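Local coordinates for hypothetical protein (PDB 2OBN), which is of unknown function but joins a Rossmann-like domain to a P-loop domain, a pairing consistent with nucleotide binding, at residues B[266-269]-B[270-273]; B[92-95]-B[96-100]; B[260-263]-B[264-267]. The protein carries 2 engineered substitutions. One frame throughout, in Å; residues are numbered along the deposited sequence.

Interaction 1: B[266-269]-B[270-273]; sequences THNG and NNPH
Asn268 and Asn271 meet side by side across a tight bend in the loop between strand 256-262 and helix 279-291 of the P-loop domain. The CB of Asn268 rests beside the backbone O of Asn271, at 3.4 Å. Its CG, set anti to its own backbone N (chi1 -177°), comes 3.7 Å from Asn271 N. At the tip, OD1 takes two bonds from the same partner: Asn271 N at 2.7 Å and, from the side chain, Asn271 ND2 at 3.0 Å. Both donors are tilted from the carbonyl plane. The amide planes are 11° apart, and the one oxygen holds both backbone and side chain of Asn271. Asparagine suits both buried places: one offers a short-armed acceptor, the other an amide N-H near enough its own backbone N-H for both to reach one oxygen. Gly269 N is held by Asp161 OD2, while Asn271 also packs on Ser144 of the second subunit. Pro272 has no N-H to give, but its CA directs a C-H...O contact at Asn268 O, 3.3 Å away. Further back along the chain, the more exposed His267 ring comes obliquely to the proline carbonyl, with CD2 3.2 Å from Pro272 O.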
loop_
_atom_site.group_PDB
_atom_site.type_symbol
_atom_site.label_atom_id
_atom_site.label_comp_id
_atom_site.label_asym_id
_atom_site.label_seq_id
_atom_site.Cartn_x
_atom_site.Cartn_y
_atom_site.Cartn_z
ATOM N N THR B 266 13.890 -15.652 -14.996
ATOM C CA THR B 266 14.374 -14.408 -15.600
ATOM C C THR B 266 13.299 -13.338 -15.792
ATOM O O THR B 266 13.618 -12.194 -16.085
ATOM C CB THR B 266 15.066 -14.698 -16.958
ATOM O OG1 THR B 266 14.133 -15.293 -17.875
ATOM C CG2 THR B 266 16.245 -15.647 -16.758
ATOM N N HIS B 267 12.030 -13.696 -15.606
ATOM C CA HIS B 267 10.933 -12.755 -15.809
ATOM C C HIS B 267 9.845 -12.975 -14.771
ATOM O O HIS B 267 9.710 -14.068 -14.203
ATOM C CB HIS B 267 10.329 -12.941 -17.214
ATOM C CG HIS B 267 11.273 -12.657 -18.347
ATOM N ND1 HIS B 267 12.122 -13.611 -18.872
ATOM C CD2 HIS B 267 11.480 -11.531 -19.074
ATOM C CE1 HIS B 267 12.819 -13.081 -19.861
ATOM N NE2 HIS B 267 12.445 -11.821 -20.009
ATOM N N ASN B 268 9.074 -11.921 -14.508
ATOM C CA ASN B 268 7.954 -11.985 -13.579
ATOM C C ASN B 268 7.003 -13.096 -14.056
ATOM O O ASN B 268 6.829 -13.303 -15.262
ATOM C CB ASN B 268 7.251 -10.633 -13.577
ATOM C CG ASN B 268 6.111 -10.559 -12.599
ATOM O OD1 ASN B 268 4.957 -10.503 -13.002
ATOM N ND2 ASN B 268 6.424 -10.552 -11.300
ATOM N N GLY B 269 6.427 -13.836 -13.125
ATOM C CA GLY B 269 5.516 -14.913 -13.472
ATOM C C GLY B 269 4.188 -14.449 -14.033
ATOM O O GLY B 269 3.759 -14.925 -15.084
ATOM N N ASN B 270 3.530 -13.530 -13.330
ATOM C CA ASN B 270 2.249 -13.000 -13.790
ATOM C C ASN B 270 2.359 -12.106 -15.017
ATOM O O ASN B 270 1.445 -12.090 -15.829
ATOM C CB ASN B 270 1.552 -12.184 -12.696
ATOM C CG ASN B 270 1.171 -13.010 -11.482
ATOM O OD1 ASN B 270 1.022 -12.461 -10.377
ATOM N ND2 ASN B 270 1.026 -14.327 -11.664
ATOM N N ASN B 271 3.456 -11.353 -15.117
ATOM C CA ASN B 271 3.690 -10.390 -16.209
ATOM C C ASN B 271 5.039 -10.699 -16.896
ATOM O O ASN B 271 6.028 -9.996 -16.692
ATOM C CB ASN B 271 3.671 -8.980 -15.616
ATOM C CG ASN B 271 2.423 -8.713 -14.765
ATOM O OD1 ASN B 271 1.368 -8.422 -15.289
ATOM N ND2 ASN B 271 2.563 -8.798 -13.448
ATOM N N PRO B 272 5.074 -11.751 -17.741
ATOM C CA PRO B 272 6.304 -12.263 -18.372
ATOM C C PRO B 272 7.155 -11.290 -19.178
ATOM O O PRO B 272 8.285 -11.625 -19.508
ATOM C CB PRO B 272 5.794 -13.363 -19.295
ATOM C CG PRO B 272 4.499 -13.751 -18.786
ATOM C CD PRO B 272 3.901 -12.539 -18.152
ATOM N N HIS B 273 6.619 -10.118 -19.503
ATOM C CA HIS B 273 7.368 -9.102 -20.242
ATOM C C HIS B 273 8.372 -8.373 -19.349
ATOM O O HIS B 273 9.340 -7.810 -19.849
ATOM C CB HIS B 273 6.408 -8.088 -20.882
ATOM C CG HIS B 273 5.692 -7.212 -19.898
ATOM N ND1 HIS B 273 4.517 -7.588 -19.282
ATOM C CD2 HIS B 273 5.985 -5.975 -19.428
ATOM C CE1 HIS B 273 4.114 -6.616 -18.484
ATOM N NE2 HIS B 273 4.987 -5.627 -18.552
#

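Interaction 2: B[92-95]-B[96-100]; sequences YWIE and LKTAL
The indole of Trp93 meets Leu96 obliquely, its CE3 lying 4.2 Å from Leu96 CD1, on helix 92-101 of the Rossmann-like domain; this helix is the crossover of the beta-alpha-beta unit between strands 76-79 and 105-108. The phenol of Tyr92 leads away to Ile81 and Pro83, leaving only its CB near Leu96 CD1, at 4.4 Å. Leu96 also packs on Leu77 and Ile79 of the sheet, a place that suits a branched apolar chain. Backbone bonds run i to i+4, such as Lys97 N to Trp93 O at 2.8 Å. Glu95 bends at chi2 and sends OE2 to His15 NE2, giving this buried carboxylate a partner. Ile94 O receives two bonds from one residue a turn further on: Thr98 N at 2.9 Å and Thr98 OG1 at 2.6 Å. Threonine suits this place because its short beta-hydroxyl, with OG1 beside its own backbone N (chi1 -56°), can fold back to the carbonyl one turn earlier. A valine in its place would probably keep the bulk but leave Ile94 O with the backbone bond alone. The two donors reach that oxygen from opposite faces of its carbonyl plane, OG1 standing 37° out of it.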
loop_
_atom_site.group_PDB
_atom_site.type_symbol
_atom_site.label_atom_id
_atom_site.label_comp_id
_atom_site.label_asym_id
_atom_site.label_seq_id
_atom_site.Cartn_x
_atom_site.Cartn_y
_atom_site.Cartn_z
ATOM N N TYR B 92 -18.610 -22.232 -6.161
ATOM C CA TYR B 92 -18.204 -22.274 -4.744
ATOM C C TYR B 92 -19.397 -22.303 -3.788
ATOM O O TYR B 92 -19.365 -23.022 -2.800
ATOM C CB TYR B 92 -17.355 -21.046 -4.376
ATOM C CG TYR B 92 -15.894 -21.037 -4.809
ATOM C CD1 TYR B 92 -15.468 -21.665 -5.979
ATOM C CD2 TYR B 92 -14.957 -20.286 -4.092
ATOM C CE1 TYR B 92 -14.132 -21.616 -6.376
ATOM C CE2 TYR B 92 -13.626 -20.210 -4.492
ATOM C CZ TYR B 92 -13.216 -20.878 -5.635
ATOM O OH TYR B 92 -11.895 -20.802 -6.030
ATOM N N TRP B 93 -20.432 -21.519 -4.095
ATOM C CA TRP B 93 -21.609 -21.362 -3.218
ATOM C C TRP B 93 -22.236 -22.668 -2.726
ATOM O O TRP B 93 -22.573 -22.787 -1.555
ATOM C CB TRP B 93 -22.695 -20.502 -3.892
ATOM C CG TRP B 93 -22.236 -19.125 -4.232
ATOM C CD1 TRP B 93 -21.955 -18.644 -5.473
ATOM C CD2 TRP B 93 -21.954 -18.063 -3.313
ATOM N NE1 TRP B 93 -21.538 -17.340 -5.392
ATOM C CE2 TRP B 93 -21.523 -16.958 -4.076
ATOM C CE3 TRP B 93 -22.034 -17.932 -1.919
ATOM C CZ2 TRP B 93 -21.174 -15.736 -3.493
ATOM C CZ3 TRP B 93 -21.683 -16.721 -1.343
ATOM C CH2 TRP B 93 -21.258 -15.640 -2.129
ATOM N N ILE B 94 -22.406 -23.630 -3.625
ATOM C CA ILE B 94 -22.985 -24.922 -3.256
ATOM C C ILE B 94 -22.164 -25.571 -2.134
ATOM O O ILE B 94 -22.731 -26.040 -1.134
ATOM C CB ILE B 94 -23.072 -25.881 -4.471
ATOM C CG1 ILE B 94 -24.121 -25.379 -5.472
ATOM C CG2 ILE B 94 -23.442 -27.299 -4.016
ATOM C CD1 ILE B 94 -24.081 -26.085 -6.824
ATOM N N GLU B 95 -20.840 -25.580 -2.308
ATOM C CA GLU B 95 -19.930 -26.179 -1.327
ATOM C C GLU B 95 -19.960 -25.435 0.003
ATOM O O GLU B 95 -19.971 -26.054 1.070
ATOM C CB GLU B 95 -18.499 -26.250 -1.884
ATOM C CG GLU B 95 -18.297 -27.183 -3.111
ATOM C CD GLU B 95 -18.491 -28.688 -2.819
ATOM O OE1 GLU B 95 -19.552 -29.090 -2.299
ATOM O OE2 GLU B 95 -17.584 -29.484 -3.147
ATOM N N LEU B 96 -20.003 -24.110 -0.072
ATOM C CA LEU B 96 -20.059 -23.271 1.119
ATOM C C LEU B 96 -21.359 -23.517 1.875
ATOM O O LEU B 96 -21.347 -23.786 3.082
ATOM C CB LEU B 96 -19.933 -21.784 0.745
ATOM C CG LEU B 96 -18.666 -21.377 -0.025
ATOM C CD1 LEU B 96 -18.643 -19.871 -0.302
ATOM C CD2 LEU B 96 -17.389 -21.805 0.686
ATOM N N LYS B 97 -22.476 -23.446 1.163
ATOM C CA LYS B 97 -23.798 -23.655 1.773
ATOM C C LYS B 97 -23.956 -25.044 2.390
ATOM O O LYS B 97 -24.555 -25.178 3.456
ATOM C CB LYS B 97 -24.908 -23.404 0.752
ATOM C CG LYS B 97 -25.045 -21.935 0.350
ATOM C CD LYS B 97 -26.218 -21.733 -0.579
ATOM C CE LYS B 97 -26.454 -20.275 -0.877
ATOM N NZ LYS B 97 -27.740 -20.112 -1.628
ATOM N N THR B 98 -23.417 -26.061 1.722
ATOM C CA THR B 98 -23.461 -27.441 2.214
ATOM C C THR B 98 -22.725 -27.584 3.549
ATOM O O THR B 98 -23.186 -28.293 4.450
ATOM C CB THR B 98 -22.850 -28.419 1.185
ATOM O OG1 THR B 98 -23.532 -28.280 -0.067
ATOM C CG2 THR B 98 -22.951 -29.863 1.669
ATOM N N ALA B 99 -21.576 -26.923 3.666
ATOM C CA ALA B 99 -20.826 -26.925 4.908
ATOM C C ALA B 99 -21.645 -26.241 6.014
ATOM O O ALA B 99 -21.740 -26.755 7.135
ATOM C CB ALA B 99 -19.483 -26.223 4.721
ATOM N N LEU B 100 -22.258 -25.106 5.686
ATOM C CA LEU B 100 -23.038 -24.357 6.667
ATOM C C LEU B 100 -24.244 -25.130 7.179
ATOM O O LEU B 100 -24.487 -25.159 8.390
ATOM C CB LEU B 100 -23.448 -22.981 6.124
ATOM C CG LEU B 100 -22.296 -21.997 5.895
ATOM C CD1 LEU B 100 -22.822 -20.680 5.385
ATOM C CD2 LEU B 100 -21.480 -21.761 7.161
#

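Interaction 3: B[260-263]-B[264-267]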
loop_
_atom_site.group_PDB
_atom_site.type_symbol
_atom_site.label_atom_id
_atom_site.label_comp_id
_atom_site.label_asym_id
_atom_site.label_seq_id
_atom_site.Cartn_x
_atom_site.Cartn_y
_atom_site.Cartn_z
ATOM N N VAL B 260 14.893 -13.883 -1.401
ATOM C CA VAL B 260 14.465 -15.174 -1.913
ATOM C C VAL B 260 14.378 -15.078 -3.445
ATOM O O VAL B 260 13.992 -14.048 -3.997
ATOM C CB VAL B 260 13.122 -15.616 -1.290
ATOM C CG1 VAL B 260 12.799 -17.092 -1.629
ATOM C CG2 VAL B 260 13.154 -15.409 0.227
ATOM N N HIS B 261 14.775 -16.149 -4.126
ATOM C CA HIS B 261 14.759 -16.181 -5.573
ATOM C C HIS B 261 14.690 -17.604 -6.104
ATOM O O HIS B 261 15.322 -18.496 -5.563
ATOM C CB HIS B 261 15.995 -15.461 -6.091
ATOM C CG HIS B 261 16.221 -15.606 -7.564
ATOM N ND1 HIS B 261 15.451 -14.964 -8.512
ATOM C CD2 HIS B 261 17.170 -16.284 -8.248
ATOM C CE1 HIS B 261 15.912 -15.251 -9.715
ATOM N NE2 HIS B 261 16.949 -16.059 -9.581
ATOM N N ARG B 262 13.890 -17.813 -7.149
ATOM C CA ARG B 262 13.795 -19.124 -7.792
ATOM C C ARG B 262 14.891 -19.223 -8.838
ATOM O O ARG B 262 14.933 -18.423 -9.768
ATOM C CB ARG B 262 12.424 -19.371 -8.425
ATOM C CG ARG B 262 12.354 -20.698 -9.187
ATOM C CD ARG B 262 10.991 -20.956 -9.797
ATOM N NE ARG B 262 9.967 -21.188 -8.774
ATOM C CZ ARG B 262 8.935 -20.395 -8.487
ATOM N NH1 ARG B 262 8.675 -19.272 -9.159
ATOM N NH2 ARG B 262 8.116 -20.767 -7.520
ATOM N N ALA B 263 15.773 -20.207 -8.666
ATOM C CA ALA B 263 16.878 -20.432 -9.574
ATOM C C ALA B 263 16.390 -20.531 -11.018
ATOM O O ALA B 263 15.452 -21.279 -11.322
ATOM C CB ALA B 263 17.636 -21.711 -9.179
ATOM N N GLY B 264 17.013 -19.737 -11.894
ATOM C CA GLY B 264 16.718 -19.758 -13.330
ATOM C C GLY B 264 15.603 -18.842 -13.797
ATOM O O GLY B 264 15.444 -18.654 -14.993
ATOM N N GLN B 265 14.824 -18.265 -12.886
ATOM C CA GLN B 265 13.735 -17.396 -13.316
ATOM C C GLN B 265 14.290 -16.061 -13.791
ATOM O O GLN B 265 15.066 -15.424 -13.079
ATOM C CB GLN B 265 12.734 -17.181 -12.192
ATOM C CG GLN B 265 11.450 -16.563 -12.675
ATOM C CD GLN B 265 10.477 -16.343 -11.567
ATOM O OE1 GLN B 265 10.535 -17.022 -10.545
ATOM N NE2 GLN B 265 9.565 -15.388 -11.746
ATOM N N THR B 266 13.890 -15.652 -14.996
ATOM C CA THR B 266 14.374 -14.408 -15.600
ATOM C C THR B 266 13.299 -13.338 -15.792
ATOM O O THR B 266 13.618 -12.194 -16.085
ATOM C CB THR B 266 15.066 -14.698 -16.958
ATOM O OG1 THR B 266 14.133 -15.293 -17.875
ATOM C CG2 THR B 266 16.245 -15.647 -16.758
ATOM N N HIS B 267 12.030 -13.696 -15.606
ATOM C CA HIS B 267 10.933 -12.755 -15.809
ATOM C C HIS B 267 9.845 -12.975 -14.771
ATOM O O HIS B 267 9.710 -14.068 -14.203
ATOM C CB HIS B 267 10.329 -12.941 -17.214
ATOM C CG HIS B 267 11.273 -12.657 -18.347
ATOM N ND1 HIS B 267 12.122 -13.611 -18.872
ATOM C CD2 HIS B 267 11.480 -11.531 -19.074
ATOM C CE1 HIS B 267 12.819 -13.081 -19.861
ATOM N NE2 HIS B 267 12.445 -11.821 -20.009
HETATM O O HOH W 1 11.988 -15.861 -8.418
#
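A type II beta turn from Arg262 to Gln265 ends strand 256-262, an inner strand of the parallel sheet in the P-loop domain. Gln265 N closes the turn on Arg262 O at 3.1 Å. Gly264 sits at a positive phi (89°), where a side chain would jam against Ala263 O; lacking a CB, it can make the bend. The side chains of the two end residues cross obliquely. Gln265, extended with CG anti to its backbone N, brings OE1 to the edge of the Arg262 guanidinium, and NH1 donates to it over 3.2 Å. The N-H points off line (137°), and NH1 also stands 40° above the carbonyl plane of the amide, off its lone pairs. A water gives OE1 its second bond, at 2.8 Å, and itself accepts from Arg262 N at 3.0 Å, so one oxygen ties the arginine at both backbone and tip. The other end of the amide is used as well: NE2 donates almost straight to His267 O, at 2.8 Å and in its own amide plane, and also to Asp161 OD2. The His261 ring turns its edge to Gln265 O, with CE1 3.5 Å away. Its ND1 is bonded to Thr160 OG1 and Arg262 NH2 to Ala163 O, both in the loop between strand 153-159 and helix 166-179, where the phosphate-binding loop of this fold would be expected. Glutamine suits its place because one neutral group can both accept and donate; the chemistry implies a turn fixed by directed polar bonds and tied to that neighbouring loop.

Interactions 1 and 3 follow one another along the chain, sharing Thr266 and His267, with centres about 10 Å apart; together they shape the segment leaving strand 256-262, and both draw on Asp161. Interaction 2 lies in the other domain, its centre about 35 Å from that of interaction 1. Interactions 1 and 2 are partly buried, whereas interaction 3 is a surface contact. Interaction 2 is a regular helix with one side toward the sheet, so apolar contacts and repeated backbone bonds dominate. The two loop contacts depend on amide side chains: two buried asparagines among mostly exposed neighbours in interaction 1, and a glutamine, arginine and water in interaction 3. Among the three, interaction 1 alone touches the second subunit.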